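PDB 6UCZ: dihydropteroate synthase from Anaplasma phagocytophilum, which probably catalyses the condensation of 6-hydroxymethyl-7,8-dihydropterin diphosphate with p-aminobenzoate to give 7,8-dihydropteroate, a step in folate synthesis. Local coordinates for residues E87-R92 and T115-T120; A152-M157 and E200-D205; G231-V236 and Q269-R274. One frame throughout, in Å; residues are numbered along the deposited sequence.

Dihydropteroate synthase folds as an alpha/beta barrel of eight parallel strands, and the three contacts follow one another along the chain without nesting or crossing. Contact 1 closes first, spanning 22 residues and tying helix 86-93 to the turn between strand 110-115 and helix 118-127, on the outer layer. Contact 2 then pairs neighbouring strands 153-157 and 202-205 across a loop that includes helix 174-194. Contact 3 joins strand 235-236 to strand 272-275 around helix 255-267. Contacts 2 and 3 touch through Leu-204 and Cys-235, which completes the barrel wall, and both reach the bound ligand, contact 2 at the pterin and contact 3 also at the phosphate; contact 1 lies about 19 Å from contact 2, centre to centre.

Contact 1: residues E87-R92 and T115-T120; sequences EEEWSR and TRNAKT
Trp-90 in helix 86-93 and Thr-120 in the first turn of helix 118-127 mark the nearest backbone approach, 6.1 Å between their CA atoms. Every hydrogen bond across the two segments ends on the Glu-89 carboxylate: extended from the backbone (chi1 178°), the side chain carries this buried group to the turn that leads into helix 118-127. Glu-89 OE1 takes two bonds from opposite faces of the carboxylate plane, from Thr-120 OG1 at 2.6 Å and from Asn-117 ND2 at 2.9 Å; the second is nearly straight (170°), and the amide plane of Asn-117 stands perpendicular to the carboxylate. On the syn side of Glu-89 OE2, Thr-115 OG1 donates at 2.8 Å. The same hydroxyl accepts from Asn-117 N, an ST turn that fixes its direction. A water donates to Glu-89 OE2 and accepts from Arg-116 N, so four donors hold the carboxylate. Trp-90 CE3 rests 4.1 Å from Thr-120 CG2. The Trp-90 side chain also touches Leu-123 and Leu-127 of helix 118-127, Gln-86 gives Thr-120 OG1 a second partner, and Thr-115 is bonded through its backbone to Asn-133. Helix 86-93 lies beside the start of helix 118-127, where the chain leaves strand 110-115.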
loop_
_atom_site.group_PDB
_atom_site.type_symbol
_atom_site.label_atom_id
_atom_site.label_comp_id
_atom_site.label_asym_id
_atom_site.label_seq_id
_atom_site.Cartn_x
_atom_site.Cartn_y
_atom_site.Cartn_z
ATOM N N GLU A 87 19.634 -6.494 -2.542
ATOM C CA GLU A 87 20.635 -6.469 -1.478
ATOM C C GLU A 87 20.789 -5.067 -0.898
ATOM O O GLU A 87 20.883 -4.895 0.324
ATOM C CB GLU A 87 21.983 -6.979 -1.990
ATOM C CG GLU A 87 22.042 -8.472 -2.309
ATOM C CD GLU A 87 21.591 -8.801 -3.722
ATOM O OE1 GLU A 87 21.147 -7.884 -4.445
ATOM O OE2 GLU A 87 21.715 -9.977 -4.130
ATOM N N GLU A 88 20.866 -4.054 -1.761
ATOM C CA GLU A 88 20.891 -2.681 -1.274
ATOM C C GLU A 88 19.614 -2.358 -0.514
ATOM O O GLU A 88 19.652 -1.704 0.535
ATOM C CB GLU A 88 21.113 -1.727 -2.442
ATOM C CG GLU A 88 22.502 -1.885 -3.016
ATOM C CD GLU A 88 22.644 -1.324 -4.414
ATOM O OE1 GLU A 88 21.620 -0.886 -4.990
ATOM O OE2 GLU A 88 23.784 -1.342 -4.937
ATOM N N GLU A 89 18.471 -2.816 -1.027
ATOM C CA GLU A 89 17.207 -2.599 -0.334
ATOM C C GLU A 89 17.264 -3.148 1.084
ATOM O O GLU A 89 16.891 -2.465 2.045
ATOM C CB GLU A 89 16.073 -3.267 -1.107
ATOM C CG GLU A 89 14.712 -3.137 -0.439
ATOM C CD GLU A 89 13.676 -4.046 -1.077
ATOM O OE1 GLU A 89 14.050 -5.166 -1.476
ATOM O OE2 GLU A 89 12.493 -3.646 -1.183
ATOM N N TRP A 90 17.770 -4.378 1.235
ATOM C CA TRP A 90 17.782 -5.016 2.546
ATOM C C TRP A 90 18.760 -4.345 3.502
ATOM O O TRP A 90 18.477 -4.244 4.699
ATOM C CB TRP A 90 18.117 -6.510 2.429
ATOM C CG TRP A 90 18.033 -7.163 3.777
ATOM C CD1 TRP A 90 19.055 -7.754 4.473
ATOM C CD2 TRP A 90 16.885 -7.203 4.641
ATOM N NE1 TRP A 90 18.600 -8.196 5.696
ATOM C CE2 TRP A 90 17.274 -7.866 5.823
ATOM C CE3 TRP A 90 15.557 -6.769 4.514
ATOM C CZ2 TRP A 90 16.386 -8.098 6.875
ATOM C CZ3 TRP A 90 14.678 -6.996 5.563
ATOM C CH2 TRP A 90 15.099 -7.656 6.729
ATOM N N SER A 91 19.912 -3.882 3.004
ATOM C CA SER A 91 20.855 -3.207 3.895
ATOM C C SER A 91 20.269 -1.920 4.481
ATOM O O SER A 91 20.653 -1.518 5.585
ATOM C CB SER A 91 22.180 -2.935 3.173
ATOM O OG SER A 91 22.067 -1.876 2.246
ATOM N N ARG A 92 19.338 -1.265 3.778
ATOM C CA ARG A 92 18.693 -0.095 4.372
ATOM C C ARG A 92 17.687 -0.496 5.438
ATOM O O ARG A 92 17.508 0.229 6.422
ATOM C CB ARG A 92 17.976 0.753 3.317
ATOM C CG ARG A 92 18.843 1.405 2.258
ATOM C CD ARG A 92 17.943 1.999 1.173
ATOM N NE ARG A 92 18.686 2.727 0.147
ATOM C CZ ARG A 92 18.123 3.479 -0.797
ATOM N NH1 ARG A 92 18.883 4.109 -1.683
ATOM N NH2 ARG A 92 16.802 3.602 -0.857
ATOM N N THR A 115 7.717 -4.037 -0.480
ATOM C CA THR A 115 8.799 -4.508 -1.330
ATOM C C THR A 115 8.203 -5.251 -2.511
ATOM O O THR A 115 7.102 -5.802 -2.430
ATOM C CB THR A 115 9.769 -5.422 -0.567
ATOM O OG1 THR A 115 10.818 -5.850 -1.437
ATOM C CG2 THR A 115 9.048 -6.657 -0.039
ATOM N N ARG A 116 8.940 -5.259 -3.613
ATOM C CA ARG A 116 8.632 -6.134 -4.730
ATOM C C ARG A 116 9.476 -7.410 -4.736
ATOM O O ARG A 116 9.253 -8.267 -5.593
ATOM C CB ARG A 116 8.817 -5.378 -6.049
ATOM C CG ARG A 116 10.264 -5.229 -6.481
ATOM C CD ARG A 116 10.353 -4.365 -7.710
ATOM N NE ARG A 116 10.079 -2.975 -7.361
ATOM C CZ ARG A 116 10.388 -1.930 -8.121
ATOM N NH1 ARG A 116 11.003 -2.108 -9.285
ATOM N NH2 ARG A 116 10.086 -0.704 -7.707
ATOM N N ASN A 117 10.410 -7.569 -3.794
ATOM C CA ASN A 117 11.392 -8.664 -3.798
ATOM C C ASN A 117 11.041 -9.715 -2.752
ATOM O O ASN A 117 10.949 -9.400 -1.559
ATOM C CB ASN A 117 12.799 -8.134 -3.525
ATOM C CG ASN A 117 13.288 -7.184 -4.596
ATOM O OD1 ASN A 117 13.190 -7.480 -5.778
ATOM N ND2 ASN A 117 13.820 -6.038 -4.188
ATOM N N ALA A 118 10.905 -10.972 -3.189
ATOM C CA ALA A 118 10.520 -12.040 -2.269
ATOM C C ALA A 118 11.547 -12.232 -1.154
ATOM O O ALA A 118 11.177 -12.495 -0.005
ATOM C CB ALA A 118 10.320 -13.350 -3.036
ATOM N N LYS A 119 12.839 -12.102 -1.467
ATOM C CA LYS A 119 13.868 -12.279 -0.443
ATOM C C LYS A 119 13.743 -11.237 0.657
ATOM O O LYS A 119 13.897 -11.551 1.842
ATOM C CB LYS A 119 15.258 -12.206 -1.070
ATOM C CG LYS A 119 16.407 -12.480 -0.095
ATOM C CD LYS A 119 16.203 -13.734 0.746
ATOM C CE LYS A 119 16.649 -14.985 0.017
ATOM N NZ LYS A 119 17.030 -16.061 0.980
ATOM N N THR A 120 13.463 -9.990 0.283
ATOM C CA THR A 120 13.267 -8.962 1.296
ATOM C C THR A 120 12.045 -9.268 2.150
ATOM O O THR A 120 12.094 -9.144 3.378
ATOM C CB THR A 120 13.160 -7.592 0.631
ATOM O OG1 THR A 120 14.458 -7.208 0.152
ATOM C CG2 THR A 120 12.621 -6.543 1.612
HETATM O O HOH W 1 11.151 -3.246 -3.542
#

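Contact 2: residues A152-M157 and E200-D205; sequences AKIIIM and ERIILD. With PMM (pterin-6-yl-methyl-monophosphate), chain C.
Ile-154 and Ile-156 alternate with Arg-201, Ile-203 and Asp-205 in the backbone bonds that pair parallel strands 153-157 and 202-205, whose axes come within 4.7 Å. Ile-154 N and Ile-156 N reach Arg-201 O and Ile-203 O, while Ile-203 N and Asp-205 N return to Ile-154 O and Ile-156 O. Weaker CA-H...O contacts fill the gaps, as from Met-157 CA to Asp-205 O at 3.2 Å. Apolar packing splits between the faces. Toward helix 174-194, Ile-156 CG1 sits between its backbone N and carbonyl carbon (chi1 49°), which swings CD1 to within 3.7 Å of Leu-204 CD2, the two side chains lying side by side and pointing the same way. On the inner face Ile-155 CG1 lies 3.9 Å from Ile-203 CB, and Ile-155 CG2 is 3.8 Å from Asp-205 CB. Polar chemistry gathers at the C-terminal ends, where Asp-205 OD2 accepts from both N3 (2.7 Å) and N2 (2.9 Å) of the pterin. Met-157 SD instead lies over the pterin face, 3.5 Å from pterin N3. A single oxygen of the buried carboxylate, OD2, thus takes both the amino and the ring N-H, while OD1 is held by Gly-207 N, consistent with selection for that edge.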
loop_
_atom_site.group_PDB
_atom_site.type_symbol
_atom_site.label_atom_id
_atom_site.label_comp_id
_atom_site.label_asym_id
_atom_site.label_seq_id
_atom_site.Cartn_x
_atom_site.Cartn_y
_atom_site.Cartn_z
ATOM N N ALA A 152 1.615 -15.002 6.376
ATOM C CA ALA A 152 1.462 -13.557 6.414
ATOM C C ALA A 152 0.254 -13.093 5.608
ATOM O O ALA A 152 -0.206 -13.755 4.676
ATOM C CB ALA A 152 2.709 -12.878 5.846
ATOM N N LYS A 153 -0.257 -11.929 5.980
ATOM C CA LYS A 153 -1.200 -11.238 5.117
ATOM C C LYS A 153 -0.410 -10.570 4.000
ATOM O O LYS A 153 0.736 -10.140 4.195
ATOM C CB LYS A 153 -1.998 -10.205 5.907
ATOM C CG LYS A 153 -2.731 -10.797 7.099
ATOM C CD LYS A 153 -3.379 -9.717 7.966
ATOM C CE LYS A 153 -2.616 -9.535 9.276
ATOM N NZ LYS A 153 -3.451 -8.901 10.341
ATOM N N ILE A 154 -1.017 -10.471 2.821
ATOM C CA ILE A 154 -0.306 -9.914 1.677
ATOM C C ILE A 154 -1.192 -8.962 0.888
ATOM O O ILE A 154 -2.330 -9.297 0.543
ATOM C CB ILE A 154 0.262 -11.030 0.773
ATOM C CG1 ILE A 154 0.873 -10.430 -0.492
ATOM C CG2 ILE A 154 -0.794 -12.087 0.454
ATOM C CD1 ILE A 154 1.918 -11.337 -1.127
ATOM N N ILE A 155 -0.671 -7.773 0.608
ATOM C CA ILE A 155 -1.283 -6.837 -0.329
ATOM C C ILE A 155 -0.619 -7.027 -1.685
ATOM O O ILE A 155 0.615 -7.037 -1.778
ATOM C CB ILE A 155 -1.113 -5.383 0.138
ATOM C CG1 ILE A 155 -1.607 -5.220 1.576
ATOM C CG2 ILE A 155 -1.868 -4.416 -0.809
ATOM C CD1 ILE A 155 -1.101 -3.947 2.229
ATOM N N ILE A 156 -1.425 -7.187 -2.734
ATOM C CA ILE A 156 -0.940 -7.181 -4.113
ATOM C C ILE A 156 -1.497 -5.939 -4.797
ATOM O O ILE A 156 -2.708 -5.682 -4.745
ATOM C CB ILE A 156 -1.311 -8.471 -4.866
ATOM C CG1 ILE A 156 -2.800 -8.803 -4.701
ATOM C CG2 ILE A 156 -0.435 -9.640 -4.386
ATOM C CD1 ILE A 156 -3.247 -10.012 -5.548
ATOM N N MET A 157 -0.614 -5.160 -5.425
ATOM C CA MET A 157 -0.954 -3.860 -6.001
ATOM C C MET A 157 -0.867 -3.903 -7.525
ATOM O O MET A 157 0.122 -4.402 -8.073
ATOM C CB MET A 157 -0.000 -2.783 -5.487
ATOM C CG MET A 157 -0.458 -1.368 -5.840
ATOM S SD MET A 157 0.897 -0.200 -5.749
ATOM C CE MET A 157 1.811 -0.632 -7.251
ATOM N N GLU A 200 -8.379 -15.649 2.975
ATOM C CA GLU A 200 -8.641 -14.531 3.878
ATOM C C GLU A 200 -7.441 -13.608 4.058
ATOM O O GLU A 200 -7.622 -12.453 4.452
ATOM C CB GLU A 200 -9.098 -15.046 5.246
ATOM C CG GLU A 200 -10.434 -15.785 5.221
ATOM C CD GLU A 200 -10.298 -17.229 4.789
ATOM O OE1 GLU A 200 -9.454 -17.936 5.370
ATOM O OE2 GLU A 200 -11.012 -17.657 3.861
ATOM N N ARG A 201 -6.225 -14.069 3.781
ATOM C CA ARG A 201 -5.050 -13.240 4.019
ATOM C C ARG A 201 -4.656 -12.361 2.834
ATOM O O ARG A 201 -3.633 -11.672 2.920
ATOM C CB ARG A 201 -3.869 -14.105 4.457
ATOM C CG ARG A 201 -4.053 -14.662 5.858
ATOM C CD ARG A 201 -3.046 -15.710 6.188
ATOM N NE ARG A 201 -3.260 -16.253 7.528
ATOM C CZ ARG A 201 -2.864 -17.462 7.916
ATOM N NH1 ARG A 201 -2.236 -18.257 7.063
ATOM N NH2 ARG A 201 -3.099 -17.878 9.160
ATOM N N ILE A 202 -5.427 -12.355 1.745
ATOM C CA ILE A 202 -5.069 -11.621 0.531
ATOM C C ILE A 202 -5.817 -10.293 0.502
ATOM O O ILE A 202 -7.043 -10.261 0.661
ATOM C CB ILE A 202 -5.384 -12.444 -0.727
ATOM C CG1 ILE A 202 -4.568 -13.739 -0.734
ATOM C CG2 ILE A 202 -5.095 -11.606 -1.973
ATOM C CD1 ILE A 202 -5.007 -14.739 -1.791
ATOM N N ILE A 203 -5.091 -9.204 0.227
ATOM C CA ILE A 203 -5.637 -7.851 0.164
ATOM C C ILE A 203 -5.335 -7.262 -1.210
ATOM O O ILE A 203 -4.218 -7.405 -1.720
ATOM C CB ILE A 203 -5.036 -6.972 1.283
ATOM C CG1 ILE A 203 -5.282 -7.609 2.659
ATOM C CG2 ILE A 203 -5.593 -5.572 1.235
ATOM C CD1 ILE A 203 -4.273 -7.174 3.728
ATOM N N LEU A 204 -6.319 -6.580 -1.806
ATOM C CA LEU A 204 -6.207 -6.074 -3.175
ATOM C C LEU A 204 -6.067 -4.557 -3.194
ATOM O O LEU A 204 -6.798 -3.852 -2.496
ATOM C CB LEU A 204 -7.431 -6.469 -4.009
ATOM C CG LEU A 204 -7.763 -7.962 -4.059
ATOM C CD1 LEU A 204 -8.966 -8.239 -4.951
ATOM C CD2 LEU A 204 -6.545 -8.770 -4.510
ATOM N N ASP A 205 -5.155 -4.058 -4.027
ATOM C CA ASP A 205 -4.878 -2.622 -4.135
ATOM C C ASP A 205 -4.814 -2.257 -5.613
ATOM O O ASP A 205 -4.029 -2.875 -6.367
ATOM C CB ASP A 205 -3.571 -2.290 -3.402
ATOM C CG ASP A 205 -3.238 -0.805 -3.385
ATOM O OD1 ASP A 205 -3.563 -0.058 -4.347
ATOM O OD2 ASP A 205 -2.601 -0.382 -2.392
HETATM N N5 PMM C . 2.173 3.530 -3.545
HETATM C C6 PMM C . 3.495 3.666 -3.396
HETATM C C7 PMM C . 4.247 2.682 -2.782
HETATM N N8 PMM C . 3.744 1.535 -2.310
HETATM N N1 PMM C . 1.903 0.235 -1.957
HETATM C C2 PMM C . 0.597 0.034 -2.086
HETATM N N2 PMM C . 0.053 -1.104 -1.640
HETATM N N3 PMM C . -0.244 0.938 -2.676
HETATM C C4 PMM C . 0.143 2.143 -3.216
HETATM O O4 PMM C . -0.671 2.892 -3.755
HETATM C C4A PMM C . 1.593 2.407 -3.096
HETATM C C8A PMM C . 2.421 1.410 -2.463
HETATM C C9 PMM C . 4.100 4.915 -3.986
HETATM O O10 PMM C . 3.711 6.053 -3.189
HETATM P PA PMM C . 4.753 6.841 -2.234
HETATM O O1P PMM C . 3.975 8.084 -1.772
HETATM O O2P PMM C . 5.897 7.332 -3.110
HETATM O O3P PMM C . 5.195 5.958 -1.114
#

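Contact 3: residues G231-V236 and Q269-R274; sequences GFPVCV and QVDFLR. With PMM (pterin-6-yl-methyl-monophosphate), chain C.
Phe-272 turns the edge of its ring to the 231-236 segment, with Pro-233 CB 4.3 Å from CE1 and Val-234 O beside CD1, both near the ring plane. A second flat group, the Arg-274 guanidinium, lies almost parallel to the pterin, N8 sitting 3.3 Å above its plane and over its centre, and meets the phosphorus PA in plane at its edge. The extended chain of Arg-274 (chi1 -174°) lets NH1 reach phosphate O3P at 3.3 Å, with a weaker bond from NH2. Asp-71 and Asp-114 form salt bridges to NE and NH2, steadying the group. The Asp-271 carboxylate is met from above its plane, 53° out, by Val-234 N, which lies 2.9 Å from OD1; Lys-228 pairs with the same oxygen. Parallel pairing runs on from here: Val-234 O accepts from Phe-272 N, Phe-272 O from Val-236 N, and Val-236 O from Arg-274 N at a nearly straight 175°. With helix 255-267 between them the strands make a beta-alpha-beta crossover, one of the repeated steps of the barrel. On the side facing that helix, Val-236 CG2 meets Val-270 CG1 at 3.8 Å, the two side chains about perpendicular. Inside the barrel, Cys-235 CB packs 3.8 Å from Phe-272 CB, and both side chains also touch Ile-203 of strand 202-205.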
loop_
_atom_site.group_PDB
_atom_site.type_symbol
_atom_site.label_atom_id
_atom_site.label_comp_id
_atom_site.label_asym_id
_atom_site.label_seq_id
_atom_site.Cartn_x
_atom_site.Cartn_y
_atom_site.Cartn_z
ATOM N N GLY A 231 -15.089 -9.389 -2.704
ATOM C CA GLY A 231 -15.116 -10.080 -1.431
ATOM C C GLY A 231 -13.815 -10.075 -0.659
ATOM O O GLY A 231 -13.778 -10.616 0.452
ATOM N N PHE A 232 -12.753 -9.513 -1.214
ATOM C CA PHE A 232 -11.460 -9.366 -0.571
ATOM C C PHE A 232 -11.327 -7.989 0.064
ATOM O O PHE A 232 -11.859 -7.006 -0.458
ATOM C CB PHE A 232 -10.329 -9.556 -1.588
ATOM C CG PHE A 232 -10.270 -10.935 -2.167
ATOM C CD1 PHE A 232 -11.048 -11.270 -3.260
ATOM C CD2 PHE A 232 -9.440 -11.900 -1.616
ATOM C CE1 PHE A 232 -10.999 -12.545 -3.792
ATOM C CE2 PHE A 232 -9.391 -13.173 -2.135
ATOM C CZ PHE A 232 -10.169 -13.498 -3.227
ATOM N N PRO A 233 -10.593 -7.885 1.171
ATOM C CA PRO A 233 -10.242 -6.559 1.690
ATOM C C PRO A 233 -9.442 -5.776 0.662
ATOM O O PRO A 233 -8.689 -6.341 -0.142
ATOM C CB PRO A 233 -9.404 -6.866 2.934
ATOM C CG PRO A 233 -9.720 -8.303 3.275
ATOM C CD PRO A 233 -10.014 -8.974 1.977
ATOM N N VAL A 234 -9.620 -4.457 0.697
ATOM C CA VAL A 234 -9.025 -3.543 -0.266
ATOM C C VAL A 234 -8.122 -2.556 0.458
ATOM O O VAL A 234 -8.457 -2.074 1.545
ATOM C CB VAL A 234 -10.127 -2.816 -1.066
ATOM C CG1 VAL A 234 -9.555 -1.651 -1.850
ATOM C CG2 VAL A 234 -10.824 -3.809 -1.995
ATOM N N CYS A 235 -6.967 -2.282 -0.138
ATOM C CA CYS A 235 -6.068 -1.220 0.290
ATOM C C CYS A 235 -6.012 -0.145 -0.791
ATOM O O CYS A 235 -5.917 -0.456 -1.984
ATOM C CB CYS A 235 -4.659 -1.766 0.551
ATOM S SG CYS A 235 -3.421 -0.527 0.987
ATOM N N VAL A 236 -6.058 1.123 -0.387
ATOM C CA VAL A 236 -5.928 2.217 -1.342
ATOM C C VAL A 236 -4.795 3.136 -0.903
ATOM O O VAL A 236 -4.756 3.577 0.252
ATOM C CB VAL A 236 -7.240 3.009 -1.493
ATOM C CG1 VAL A 236 -7.009 4.258 -2.349
ATOM C CG2 VAL A 236 -8.309 2.115 -2.094
ATOM N N GLN A 269 -16.059 1.650 3.004
ATOM C CA GLN A 269 -15.549 0.485 3.739
ATOM C C GLN A 269 -14.241 -0.049 3.165
ATOM O O GLN A 269 -13.972 -1.252 3.248
ATOM C CB GLN A 269 -16.585 -0.647 3.818
ATOM C CG GLN A 269 -17.898 -0.241 4.470
ATOM C CD GLN A 269 -17.689 0.402 5.832
ATOM O OE1 GLN A 269 -18.083 1.547 6.057
ATOM N NE2 GLN A 269 -17.059 -0.333 6.746
ATOM N N VAL A 270 -13.409 0.836 2.610
ATOM C CA VAL A 270 -12.070 0.430 2.203
ATOM C C VAL A 270 -11.305 -0.012 3.441
ATOM O O VAL A 270 -11.334 0.658 4.479
ATOM C CB VAL A 270 -11.355 1.568 1.459
ATOM C CG1 VAL A 270 -9.882 1.197 1.232
ATOM C CG2 VAL A 270 -12.064 1.844 0.128
ATOM N N ASP A 271 -10.636 -1.165 3.348
ATOM C CA ASP A 271 -10.138 -1.800 4.565
ATOM C C ASP A 271 -8.822 -1.203 5.038
ATOM O O ASP A 271 -8.554 -1.190 6.246
ATOM C CB ASP A 271 -10.004 -3.305 4.341
ATOM C CG ASP A 271 -11.289 -3.927 3.817
ATOM O OD1 ASP A 271 -11.636 -3.659 2.644
ATOM O OD2 ASP A 271 -11.948 -4.682 4.567
ATOM N N PHE A 272 -8.005 -0.688 4.123
ATOM C CA PHE A 272 -6.713 -0.115 4.482
ATOM C C PHE A 272 -6.497 1.163 3.692
ATOM O O PHE A 272 -6.691 1.173 2.472
ATOM C CB PHE A 272 -5.560 -1.094 4.184
ATOM C CG PHE A 272 -5.638 -2.392 4.945
ATOM C CD1 PHE A 272 -6.343 -3.472 4.441
ATOM C CD2 PHE A 272 -4.994 -2.531 6.156
ATOM C CE1 PHE A 272 -6.405 -4.663 5.142
ATOM C CE2 PHE A 272 -5.051 -3.716 6.863
ATOM C CZ PHE A 272 -5.761 -4.783 6.358
ATOM N N LEU A 273 -6.026 2.214 4.365
ATOM C CA LEU A 273 -5.611 3.446 3.698
ATOM C C LEU A 273 -4.130 3.664 3.965
ATOM O O LEU A 273 -3.714 3.741 5.122
ATOM C CB LEU A 273 -6.416 4.653 4.190
ATOM C CG LEU A 273 -7.912 4.632 3.923
ATOM C CD1 LEU A 273 -8.557 5.915 4.460
ATOM C CD2 LEU A 273 -8.152 4.485 2.409
ATOM N N ARG A 274 -3.339 3.761 2.896
ATOM C CA ARG A 274 -1.895 3.937 2.993
ATOM C C ARG A 274 -1.597 5.424 2.844
ATOM O O ARG A 274 -1.783 5.995 1.758
ATOM C CB ARG A 274 -1.201 3.090 1.920
ATOM C CG ARG A 274 0.305 3.064 1.997
ATOM C CD ARG A 274 0.931 2.216 0.848
ATOM N NE ARG A 274 2.387 2.268 0.945
ATOM C CZ ARG A 274 3.140 3.237 0.428
ATOM N NH1 ARG A 274 2.579 4.231 -0.255
ATOM N NH2 ARG A 274 4.455 3.214 0.593
HETATM N N5 PMM C . 2.173 3.530 -3.545
HETATM C C6 PMM C . 3.495 3.666 -3.396
HETATM C C7 PMM C . 4.247 2.682 -2.782
HETATM N N8 PMM C . 3.744 1.535 -2.310
HETATM N N1 PMM C . 1.903 0.235 -1.957
HETATM C C2 PMM C . 0.597 0.034 -2.086
HETATM N N2 PMM C . 0.053 -1.104 -1.640
HETATM N N3 PMM C . -0.244 0.938 -2.676
HETATM C C4 PMM C . 0.143 2.143 -3.216
HETATM O O4 PMM C . -0.671 2.892 -3.755
HETATM C C4A PMM C . 1.593 2.407 -3.096
HETATM C C8A PMM C . 2.421 1.410 -2.463
HETATM C C9 PMM C . 4.100 4.915 -3.986
HETATM O O10 PMM C . 3.711 6.053 -3.189
HETATM P PA PMM C . 4.753 6.841 -2.234
HETATM O O1P PMM C . 3.975 8.084 -1.772
HETATM O O2P PMM C . 5.897 7.332 -3.110
HETATM O O3P PMM C . 5.195 5.958 -1.114
#